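Local coordinates for hydrazine synthase alpha subunit (Candidatus Kuenenia stuttgartiensis, PDB 5C2V), which condenses hydroxylamine with ammonia to give hydrazine as part of the hydrazine synthase complex, and binds two heme c groups, at residues M176-N181 and Q245-R250; C470-P473 and R477-V480; Q501-I506 and P526-I531. All coordinates share one frame; numbering follows the deposited sequence.

Interaction 1: M176-N181 and Q245-R250; sequences MDEFHN and QANGSR. With HEC (heme c), chain B.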
loop_
_atom_site.group_PDB
_atom_site.type_symbol
_atom_site.label_atom_id
_atom_site.label_comp_id
_atom_site.label_asym_id
_atom_site.label_seq_id
_atom_site.Cartn_x
_atom_site.Cartn_y
_atom_site.Cartn_z
ATOM N N MET D 176 -3.450 17.005 23.438
ATOM C CA MET D 176 -3.911 16.190 22.320
ATOM C C MET D 176 -2.738 15.654 21.507
ATOM O O MET D 176 -1.773 16.374 21.254
ATOM C CB MET D 176 -4.840 16.999 21.410
ATOM C CG MET D 176 -6.321 16.860 21.727
ATOM S SD MET D 176 -7.335 17.967 20.724
ATOM C CE MET D 176 -8.981 17.405 21.146
ATOM N N ASP D 177 -2.821 14.392 21.096
ATOM C CA ASP D 177 -1.810 13.834 20.205
ATOM C C ASP D 177 -2.123 14.213 18.761
ATOM O O ASP D 177 -2.983 15.055 18.503
ATOM C CB ASP D 177 -1.693 12.309 20.365
ATOM C CG ASP D 177 -2.947 11.552 19.933
ATOM O OD1 ASP D 177 -3.906 12.166 19.422
ATOM O OD2 ASP D 177 -2.964 10.314 20.102
ATOM N N GLU D 178 -1.421 13.591 17.823
ATOM C CA GLU D 178 -1.578 13.913 16.412
ATOM C C GLU D 178 -2.876 13.347 15.827
ATOM O O GLU D 178 -3.307 13.748 14.747
ATOM C CB GLU D 178 -0.361 13.411 15.634
ATOM C CG GLU D 178 0.930 14.114 16.046
ATOM C CD GLU D 178 2.180 13.397 15.577
ATOM O OE1 GLU D 178 2.333 12.198 15.886
ATOM O OE2 GLU D 178 3.016 14.036 14.904
ATOM N N PHE D 179 -3.495 12.416 16.547
ATOM C CA PHE D 179 -4.796 11.874 16.163
ATOM C C PHE D 179 -5.935 12.595 16.883
ATOM O O PHE D 179 -7.098 12.203 16.768
ATOM C CB PHE D 179 -4.859 10.373 16.446
ATOM C CG PHE D 179 -3.968 9.552 15.559
ATOM C CD1 PHE D 179 -3.978 9.736 14.186
ATOM C CD2 PHE D 179 -3.119 8.600 16.097
ATOM C CE1 PHE D 179 -3.159 8.982 13.366
ATOM C CE2 PHE D 179 -2.296 7.844 15.282
ATOM C CZ PHE D 179 -2.316 8.037 13.914
ATOM N N HIS D 180 -5.575 13.631 17.637
ATOM C CA HIS D 180 -6.511 14.419 18.441
ATOM C C HIS D 180 -7.156 13.598 19.556
ATOM O O HIS D 180 -8.250 13.917 20.020
ATOM C CB HIS D 180 -7.598 15.047 17.562
ATOM C CG HIS D 180 -7.063 15.864 16.428
ATOM N ND1 HIS D 180 -6.853 15.345 15.170
ATOM C CD2 HIS D 180 -6.691 17.165 16.363
ATOM C CE1 HIS D 180 -6.377 16.289 14.377
ATOM N NE2 HIS D 180 -6.271 17.404 15.080
ATOM N N ASN D 181 -6.472 12.540 19.985
ATOM C CA ASN D 181 -6.865 11.822 21.191
ATOM C C ASN D 181 -6.509 12.671 22.403
ATOM O O ASN D 181 -5.533 13.419 22.365
ATOM C CB ASN D 181 -6.176 10.458 21.269
ATOM C CG ASN D 181 -6.613 9.519 20.164
ATOM O OD1 ASN D 181 -5.787 8.994 19.417
ATOM N ND2 ASN D 181 -7.918 9.297 20.057
ATOM N N GLN D 245 4.614 6.909 15.232
ATOM C CA GLN D 245 5.049 7.938 14.306
ATOM C C GLN D 245 3.879 8.275 13.394
ATOM O O GLN D 245 3.585 7.562 12.427
ATOM C CB GLN D 245 6.262 7.460 13.504
ATOM C CG GLN D 245 7.415 6.961 14.369
ATOM C CD GLN D 245 8.142 8.085 15.084
ATOM O OE1 GLN D 245 8.378 9.148 14.512
ATOM N NE2 GLN D 245 8.493 7.856 16.344
ATOM N N ALA D 246 3.208 9.369 13.743
ATOM C CA ALA D 246 2.058 9.886 13.013
ATOM C C ALA D 246 2.321 11.154 12.200
ATOM O O ALA D 246 1.392 11.670 11.578
ATOM C CB ALA D 246 0.907 10.126 13.981
ATOM N N ASN D 247 3.552 11.665 12.213
ATOM C CA ASN D 247 3.798 13.054 11.805
ATOM C C ASN D 247 3.252 13.382 10.420
ATOM O O ASN D 247 3.639 12.775 9.427
ATOM C CB ASN D 247 5.300 13.363 11.845
ATOM C CG ASN D 247 5.614 14.817 11.511
ATOM O OD1 ASN D 247 4.734 15.679 11.528
ATOM N ND2 ASN D 247 6.877 15.093 11.205
ATOM N N GLY D 248 2.376 14.380 10.371
ATOM C CA GLY D 248 1.715 14.779 9.143
ATOM C C GLY D 248 1.016 13.666 8.381
ATOM O O GLY D 248 0.286 12.854 8.953
ATOM N N SER D 249 1.264 13.635 7.076
ATOM C CA SER D 249 0.615 12.712 6.150
ATOM C C SER D 249 1.396 11.406 6.019
ATOM O O SER D 249 1.117 10.591 5.140
ATOM C CB SER D 249 0.445 13.368 4.777
ATOM O OG SER D 249 1.700 13.687 4.204
ATOM N N ARG D 250 2.393 11.241 6.884
ATOM C CA ARG D 250 3.298 10.093 6.860
ATOM C C ARG D 250 2.598 8.739 6.788
ATOM O O ARG D 250 1.573 8.520 7.435
ATOM C CB ARG D 250 4.187 10.113 8.104
ATOM C CG ARG D 250 5.384 9.196 8.029
ATOM C CD ARG D 250 6.041 9.022 9.386
ATOM N NE ARG D 250 5.782 7.697 9.942
ATOM C CZ ARG D 250 6.436 6.597 9.580
ATOM N NH1 ARG D 250 7.389 6.665 8.660
ATOM N NH2 ARG D 250 6.139 5.431 10.135
HETATM FE FE HEC B . 16.128 10.682 9.451
HETATM C CHA HEC B . 13.260 8.760 9.531
HETATM C CHB HEC B . 16.731 9.886 12.731
HETATM C CHC HEC B . 18.767 12.908 9.519
HETATM C CHD HEC B . 15.415 11.663 6.244
HETATM N NA HEC B . 15.177 9.536 10.861
HETATM C C1A HEC B . 14.001 8.834 10.688
HETATM C C2A HEC B . 13.677 8.181 11.937
HETATM C C3A HEC B . 14.628 8.490 12.823
HETATM C C4A HEC B . 15.594 9.349 12.165
HETATM C CMA HEC B . 14.696 8.017 14.292
HETATM C CAA HEC B . 12.439 7.293 12.187
HETATM C CBA HEC B . 12.821 5.820 12.077
HETATM C CGA HEC B . 13.185 5.464 10.658
HETATM O O1A HEC B . 14.254 4.835 10.450
HETATM O O2A HEC B . 12.411 5.809 9.730
HETATM N NB HEC B . 17.428 11.394 10.914
HETATM C C1B HEC B . 17.639 10.706 12.096
HETATM C C2B HEC B . 18.988 10.993 12.542
HETATM C C3B HEC B . 19.551 11.828 11.667
HETATM C C4B HEC B . 18.583 12.098 10.620
HETATM C CMB HEC B . 19.655 10.439 13.819
HETATM C CAB HEC B . 20.990 12.385 11.765
HETATM C CBB HEC B . 20.946 13.911 11.998
HETATM N NC HEC B . 16.977 12.000 8.107
HETATM C C1C HEC B . 17.994 12.896 8.378
HETATM C C2C HEC B . 18.172 13.739 7.213
HETATM C C3C HEC B . 17.180 13.468 6.361
HETATM C C4C HEC B . 16.450 12.322 6.872
HETATM C CMC HEC B . 19.107 14.966 7.134
HETATM C CAC HEC B . 16.945 14.173 5.007
HETATM C CBC HEC B . 15.610 14.949 5.057
HETATM N ND HEC B . 14.574 10.283 8.103
HETATM C C1D HEC B . 14.515 10.793 6.810
HETATM C C2D HEC B . 13.349 10.263 6.142
HETATM C C3D HEC B . 12.678 9.349 7.172
HETATM C C4D HEC B . 13.504 9.430 8.354
HETATM C CMD HEC B . 12.894 10.556 4.696
HETATM C CAD HEC B . 11.387 8.521 7.005
HETATM C CBD HEC B . 10.212 9.478 6.840
HETATM C CGD HEC B . 8.946 8.692 6.641
HETATM O O1D HEC B . 7.915 9.319 6.293
HETATM O O2D HEC B . 8.970 7.446 6.820
HETATM O O HOH W 1 4.351 10.819 15.640
#

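Interaction 2: C470-P473 and R477-V480; sequences CVEP and RFRV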
loop_
_atom_site.group_PDB
_atom_site.type_symbol
_atom_site.label_atom_id
_atom_site.label_comp_id
_atom_site.label_asym_id
_atom_site.label_seq_id
_atom_site.Cartn_x
_atom_site.Cartn_y
_atom_site.Cartn_z
ATOM N N CYS D 470 -0.796 20.233 20.226
ATOM C CA CYS D 470 -2.119 20.805 20.032
ATOM C C CYS D 470 -2.851 20.881 21.362
ATOM O O CYS D 470 -3.246 19.861 21.930
ATOM C CB CYS D 470 -2.922 19.977 19.026
ATOM S SG CYS D 470 -4.589 20.596 18.704
ATOM N N VAL D 471 -3.037 22.103 21.848
ATOM C CA VAL D 471 -3.727 22.331 23.109
ATOM C C VAL D 471 -4.888 23.299 22.908
ATOM O O VAL D 471 -4.703 24.468 22.564
ATOM C CB VAL D 471 -2.760 22.855 24.203
ATOM C CG1 VAL D 471 -1.816 21.747 24.644
ATOM C CG2 VAL D 471 -1.959 24.055 23.706
ATOM N N GLU D 472 -6.099 22.791 23.103
ATOM C CA GLU D 472 -7.301 23.579 22.880
ATOM C C GLU D 472 -8.263 23.414 24.050
ATOM O O GLU D 472 -9.184 22.599 23.990
ATOM C CB GLU D 472 -7.978 23.168 21.571
ATOM C CG GLU D 472 -7.081 23.263 20.341
ATOM C CD GLU D 472 -6.849 24.693 19.887
ATOM O OE1 GLU D 472 -7.577 25.594 20.351
ATOM O OE2 GLU D 472 -5.934 24.914 19.064
ATOM N N PRO D 473 -8.044 24.189 25.123
ATOM C CA PRO D 473 -8.847 24.107 26.349
ATOM C C PRO D 473 -10.296 24.535 26.137
ATOM O O PRO D 473 -11.199 23.970 26.754
ATOM C CB PRO D 473 -8.129 25.066 27.302
ATOM C CG PRO D 473 -7.431 26.031 26.408
ATOM C CD PRO D 473 -7.005 25.230 25.215
ATOM N N ARG D 477 -13.755 27.062 20.506
ATOM C CA ARG D 477 -12.791 27.576 19.536
ATOM C C ARG D 477 -12.112 26.500 18.683
ATOM O O ARG D 477 -11.323 26.824 17.796
ATOM C CB ARG D 477 -11.722 28.402 20.255
ATOM C CG ARG D 477 -12.238 29.712 20.827
ATOM C CD ARG D 477 -12.440 30.751 19.735
ATOM N NE ARG D 477 -11.170 31.202 19.171
ATOM C CZ ARG D 477 -11.056 32.143 18.239
ATOM N NH1 ARG D 477 -12.139 32.739 17.758
ATOM N NH2 ARG D 477 -9.858 32.488 17.788
ATOM N N PHE D 478 -12.411 25.228 18.938
ATOM C CA PHE D 478 -11.716 24.147 18.237
ATOM C C PHE D 478 -12.644 23.014 17.800
ATOM O O PHE D 478 -13.485 22.549 18.570
ATOM C CB PHE D 478 -10.596 23.585 19.119
ATOM C CG PHE D 478 -9.877 22.407 18.517
ATOM C CD1 PHE D 478 -8.978 22.582 17.476
ATOM C CD2 PHE D 478 -10.088 21.127 19.003
ATOM C CE1 PHE D 478 -8.312 21.502 16.925
ATOM C CE2 PHE D 478 -9.424 20.043 18.457
ATOM C CZ PHE D 478 -8.536 20.230 17.416
ATOM N N ARG D 479 -12.469 22.567 16.560
ATOM C CA ARG D 479 -13.292 21.504 15.994
ATOM C C ARG D 479 -12.456 20.517 15.182
ATOM O O ARG D 479 -11.616 20.916 14.377
ATOM C CB ARG D 479 -14.398 22.099 15.118
ATOM C CG ARG D 479 -15.348 21.071 14.528
ATOM C CD ARG D 479 -16.105 20.335 15.619
ATOM N NE ARG D 479 -16.870 19.210 15.089
ATOM C CZ ARG D 479 -18.125 19.295 14.663
ATOM N NH1 ARG D 479 -18.764 20.457 14.703
ATOM N NH2 ARG D 479 -18.743 18.219 14.196
ATOM N N VAL D 480 -12.695 19.226 15.397
ATOM C CA VAL D 480 -11.995 18.177 14.661
ATOM C C VAL D 480 -12.782 17.765 13.419
ATOM O O VAL D 480 -13.991 17.543 13.485
ATOM C CB VAL D 480 -11.752 16.935 15.544
ATOM C CG1 VAL D 480 -11.064 15.834 14.748
ATOM C CG2 VAL D 480 -10.927 17.304 16.765
HETATM O O HOH W 2 -8.469 27.880 18.474
#

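Interaction 3: Q501-I506 and P526-I531; sequences QQRGII and PYYMQI. With HEC (heme c), chain B.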
loop_
_atom_site.group_PDB
_atom_site.type_symbol
_atom_site.label_atom_id
_atom_site.label_comp_id
_atom_site.label_asym_id
_atom_site.label_seq_id
_atom_site.Cartn_x
_atom_site.Cartn_y
_atom_site.Cartn_z
ATOM N N GLN D 501 -0.316 18.978 11.905
ATOM C CA GLN D 501 -0.705 19.851 13.004
ATOM C C GLN D 501 0.207 21.074 13.069
ATOM O O GLN D 501 1.124 21.220 12.260
ATOM C CB GLN D 501 -0.685 19.096 14.332
ATOM C CG GLN D 501 -1.845 18.129 14.502
ATOM C CD GLN D 501 -1.802 17.389 15.824
ATOM O OE1 GLN D 501 -0.737 17.218 16.418
ATOM N NE2 GLN D 501 -2.964 16.953 16.295
ATOM N N GLN D 502 -0.055 21.947 14.037
ATOM C CA GLN D 502 0.655 23.217 14.147
ATOM C C GLN D 502 2.148 23.034 14.398
ATOM O O GLN D 502 2.562 22.185 15.190
ATOM C CB GLN D 502 0.040 24.065 15.260
ATOM C CG GLN D 502 -1.444 24.319 15.076
ATOM C CD GLN D 502 -2.098 24.891 16.314
ATOM O OE1 GLN D 502 -2.119 24.255 17.368
ATOM N NE2 GLN D 502 -2.639 26.098 16.194
ATOM N N ARG D 503 2.947 23.835 13.704
ATOM C CA ARG D 503 4.398 23.774 13.807
ATOM C C ARG D 503 5.014 25.102 13.383
ATOM O O ARG D 503 4.335 25.958 12.818
ATOM C CB ARG D 503 4.955 22.625 12.968
ATOM C CG ARG D 503 4.467 22.591 11.534
ATOM C CD ARG D 503 4.663 21.205 10.951
ATOM N NE ARG D 503 3.831 20.218 11.632
ATOM C CZ ARG D 503 3.970 18.903 11.500
ATOM N NH1 ARG D 503 4.919 18.412 10.714
ATOM N NH2 ARG D 503 3.165 18.079 12.157
ATOM N N GLY D 504 6.300 25.273 13.668
ATOM C CA GLY D 504 6.984 26.513 13.352
ATOM C C GLY D 504 8.435 26.274 12.992
ATOM O O GLY D 504 8.921 25.145 13.052
ATOM N N ILE D 505 9.126 27.338 12.604
ATOM C CA ILE D 505 10.490 27.215 12.108
ATOM C C ILE D 505 11.528 27.403 13.209
ATOM O O ILE D 505 11.672 28.498 13.756
ATOM C CB ILE D 505 10.765 28.234 10.985
ATOM C CG1 ILE D 505 9.708 28.116 9.885
ATOM C CG2 ILE D 505 12.162 28.039 10.415
ATOM C CD1 ILE D 505 9.873 29.125 8.767
ATOM N N ILE D 506 12.244 26.331 13.535
ATOM C CA ILE D 506 13.392 26.435 14.427
ATOM C C ILE D 506 14.429 27.322 13.761
ATOM O O ILE D 506 14.968 28.241 14.381
ATOM C CB ILE D 506 14.007 25.059 14.755
ATOM C CG1 ILE D 506 13.240 24.393 15.894
ATOM C CG2 ILE D 506 15.471 25.199 15.144
ATOM C CD1 ILE D 506 13.825 23.071 16.331
ATOM N N PRO D 526 10.491 18.640 20.340
ATOM C CA PRO D 526 10.349 17.828 19.126
ATOM C C PRO D 526 10.657 18.621 17.857
ATOM O O PRO D 526 10.231 19.770 17.736
ATOM C CB PRO D 526 8.879 17.401 19.164
ATOM C CG PRO D 526 8.200 18.485 19.932
ATOM C CD PRO D 526 9.190 18.922 20.974
ATOM N N TYR D 527 11.382 18.012 16.923
ATOM C CA TYR D 527 11.765 18.697 15.692
ATOM C C TYR D 527 12.090 17.727 14.559
ATOM O O TYR D 527 12.303 16.537 14.790
ATOM C CB TYR D 527 12.967 19.614 15.942
ATOM C CG TYR D 527 14.298 18.894 15.995
ATOM C CD1 TYR D 527 14.729 18.278 17.161
ATOM C CD2 TYR D 527 15.126 18.838 14.880
ATOM C CE1 TYR D 527 15.942 17.615 17.215
ATOM C CE2 TYR D 527 16.341 18.179 14.924
ATOM C CZ TYR D 527 16.745 17.571 16.095
ATOM O OH TYR D 527 17.954 16.915 16.145
ATOM N N TYR D 528 12.120 18.246 13.335
ATOM C CA TYR D 528 12.613 17.486 12.189
ATOM C C TYR D 528 13.241 18.421 11.156
ATOM O O TYR D 528 13.266 19.638 11.344
ATOM C CB TYR D 528 11.493 16.650 11.560
ATOM C CG TYR D 528 10.349 17.448 10.981
ATOM C CD1 TYR D 528 10.324 17.789 9.636
ATOM C CD2 TYR D 528 9.281 17.846 11.778
ATOM C CE1 TYR D 528 9.276 18.512 9.099
ATOM C CE2 TYR D 528 8.229 18.570 11.250
ATOM C CZ TYR D 528 8.232 18.900 9.911
ATOM O OH TYR D 528 7.186 19.621 9.380
ATOM N N MET D 529 13.744 17.851 10.063
ATOM C CA MET D 529 14.548 18.612 9.111
ATOM C C MET D 529 14.106 18.436 7.658
ATOM O O MET D 529 13.450 17.455 7.309
ATOM C CB MET D 529 16.018 18.214 9.244
ATOM C CG MET D 529 16.268 16.725 9.045
ATOM S SD MET D 529 17.372 16.035 10.288
ATOM C CE MET D 529 16.385 16.265 11.765
ATOM N N GLN D 530 14.477 19.400 6.820
ATOM C CA GLN D 530 14.211 19.341 5.386
ATOM C C GLN D 530 15.420 19.809 4.583
ATOM O O GLN D 530 15.903 20.921 4.782
ATOM C CB GLN D 530 12.998 20.201 5.021
ATOM C CG GLN D 530 11.665 19.673 5.513
ATOM C CD GLN D 530 10.514 20.578 5.121
ATOM O OE1 GLN D 530 10.678 21.791 5.001
ATOM N NE2 GLN D 530 9.342 19.989 4.911
ATOM N N ILE D 531 15.903 18.973 3.669
ATOM C CA ILE D 531 16.996 19.377 2.790
ATOM C C ILE D 531 16.458 20.291 1.685
ATOM O O ILE D 531 15.383 20.050 1.137
ATOM C CB ILE D 531 17.722 18.160 2.178
ATOM C CG1 ILE D 531 16.750 17.278 1.389
ATOM C CG2 ILE D 531 18.397 17.344 3.271
ATOM C CD1 ILE D 531 17.406 16.071 0.752
HETATM FE FE HEC B . 16.128 10.682 9.451
HETATM C CHA HEC B . 13.260 8.760 9.531
HETATM C CHB HEC B . 16.731 9.886 12.731
HETATM C CHC HEC B . 18.767 12.908 9.519
HETATM C CHD HEC B . 15.415 11.663 6.244
HETATM N NA HEC B . 15.177 9.536 10.861
HETATM C C1A HEC B . 14.001 8.834 10.688
HETATM C C2A HEC B . 13.677 8.181 11.937
HETATM C C3A HEC B . 14.628 8.490 12.823
HETATM C C4A HEC B . 15.594 9.349 12.165
HETATM C CMA HEC B . 14.696 8.017 14.292
HETATM C CAA HEC B . 12.439 7.293 12.187
HETATM C CBA HEC B . 12.821 5.820 12.077
HETATM C CGA HEC B . 13.185 5.464 10.658
HETATM O O1A HEC B . 14.254 4.835 10.450
HETATM O O2A HEC B . 12.411 5.809 9.730
HETATM N NB HEC B . 17.428 11.394 10.914
HETATM C C1B HEC B . 17.639 10.706 12.096
HETATM C C2B HEC B . 18.988 10.993 12.542
HETATM C C3B HEC B . 19.551 11.828 11.667
HETATM C C4B HEC B . 18.583 12.098 10.620
HETATM C CMB HEC B . 19.655 10.439 13.819
HETATM C CAB HEC B . 20.990 12.385 11.765
HETATM C CBB HEC B . 20.946 13.911 11.998
HETATM N NC HEC B . 16.977 12.000 8.107
HETATM C C1C HEC B . 17.994 12.896 8.378
HETATM C C2C HEC B . 18.172 13.739 7.213
HETATM C C3C HEC B . 17.180 13.468 6.361
HETATM C C4C HEC B . 16.450 12.322 6.872
HETATM C CMC HEC B . 19.107 14.966 7.134
HETATM C CAC HEC B . 16.945 14.173 5.007
HETATM C CBC HEC B . 15.610 14.949 5.057
HETATM N ND HEC B . 14.574 10.283 8.103
HETATM C C1D HEC B . 14.515 10.793 6.810
HETATM C C2D HEC B . 13.349 10.263 6.142
HETATM C C3D HEC B . 12.678 9.349 7.172
HETATM C C4D HEC B . 13.504 9.430 8.354
HETATM C CMD HEC B . 12.894 10.556 4.696
HETATM C CAD HEC B . 11.387 8.521 7.005
HETATM C CBD HEC B . 10.212 9.478 6.840
HETATM C CGD HEC B . 8.946 8.692 6.641
HETATM O O1D HEC B . 7.915 9.319 6.293
HETATM O O2D HEC B . 8.970 7.446 6.820
#

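Interaction 1: M176-N181 and Q245-R250
E178 and A246 meet where two loops come together, the carboxylate reaching the alanine methyl through OE1, 3.2 Å from A246 CB. The other carboxylate oxygen, OE2, approaches the next residue, 3.3 Å from N247 CA. F179 adds an apolar flank, its CZ 3.8 Å from A246 CB, obliquely to the ring, so the methyl is caught between an acidic group and an aromatic one. A water completes this first shell: it accepts the backbone N-H of A246 and donates to E178 OE1, so the carboxylate is linked to the A246 backbone too. With CG beside the backbone N (chi1 -64°) and the chain extended beyond it, E178 spans the gap between the loops, and W545 holds OE2 from a third part of the chain.

Further out, each loop is shaped by a turn. D177 to H180 form a type I turn, and D177 OD1 receives the N-H of N181 at 2.7 Å and, weakly, that of F179. N247 to R250 form a type II' turn with G248 at its second position. R250, the last residue of that turn, reaches the heme, its guanidinium edge toward the propionate oxygen O2D while NE makes a weak bond to Q245 O. Q245-R250 runs from the end of strand 239-245 into the loop leading to strand 256-262 of a four-stranded antiparallel sheet, consistent with a beta-propeller blade whose loop reaches a heme pocket.

Interaction 2: C470-P473 and R477-V480
The carboxylate oxygen OE1 of E472 and the backbone carbonyl oxygen of R477 are joined by one water, which donates to both, 3.1 Å from E472 OE1 and equally far from R477 O. The same glutamate lies against F478 in a CH-pi contact, the main packing within the middle-domain loop between strands 461-467 and 503-510. Its methylene carbon CG stands over one face of the phenyl ring, 3.7 Å from the centroid and 25° off the ring normal, displaced toward the rim where the ring joins its CB.

The principle illustrated is that a glutamate can offer its aliphatic stem to an aromatic face and keep its charged end for polar partners. A bend at chi2 (-74°) makes this possible: the side chain crosses that of F478 at about a right angle, yet the carboxylate plane ends only 8° from that of the ring. OE2 has a weak hydrogen bond from N495, and a bound calcium ion lies about 5 Å from the side chain, so the local field is probably favourable to a negative charge.

F478 itself has CG anti to the backbone N (chi1 176°), which carries the ring toward 470-473, where it is buried. C470 approaches the same side of the ring as E472 but near the far end, giving an oblique sulfur-aromatic contact. There the sulfur SG of C470 sits 4.2 Å from F478 CZ and 4.7 Å from the ring centroid.

Interaction 3: Q501-I506 and P526-I531
R503 and Y528 supply the polar half of this contact, which bridges two strands of the middle-domain antiparallel sheet that are not neighbours, since strand 461-467 runs between them. R503 NH1 donates to Y528 OH at 2.9 Å and 157°, with the hydroxyl oxygen close to the guanidinium plane. The tyrosine ring is turned 63° from that plane, so the two groups meet edge to hydroxyl and do not stack. A bend at chi3 (65°) swings the guanidinium round, and NE reaches back to Q501 O at 3.0 Å, its acceptor lying out of the guanidinium plane. NH1 has a second acceptor in N247 OD1, from the loop after strand 239-245.

The apolar half is smaller. I506 CD1 packs on Y527 CB at 3.6 Å, and both side chains also rest on I464 of the intervening strand. Because Y527 and Y528 are consecutive in an extended strand, they leave it in opposite directions, and the polar and apolar contacts therefore fall on opposite faces of the sheet. Rings beyond the two segments add to each: W545 meets Y528 edge-to-face, while W431 lies near Y527.

Contacts to the heme come from further along the same strand, with M529 SD 3.5 Å from the meso carbon CHC and I531 CG2 beside the thioether carbon CAC. Chemically, one buried arginine nitrogen spends its two N-H groups on a tyrosine hydroxyl and an asparagine oxygen, fixing the guanidinium's rotation beside the strand that lines the heme pocket.

In the fold
From the N terminus, the three contacts follow one another in series, neither nested nor crossing. Interaction 1 closes first, joining the loop after strand 154-171 to the loop after strand 239-245 across 63 intervening residues. Interaction 2 closes a short loop, with three residues between its segments, in the long connection from strand 461-467 to strand 503-510. Interaction 3 then spans 19 residues, joining side chains of strands 503-510 and 527-532 across the intervening strand 461-467. Space joins what sequence separates: M176 N probably bonds C470 O, and D177 O bonds Q501 NE2, so loop 176-181 touches both later contacts. Loop 245-250 also meets strand 503-510, and interactions 1 and 3 share one heme c.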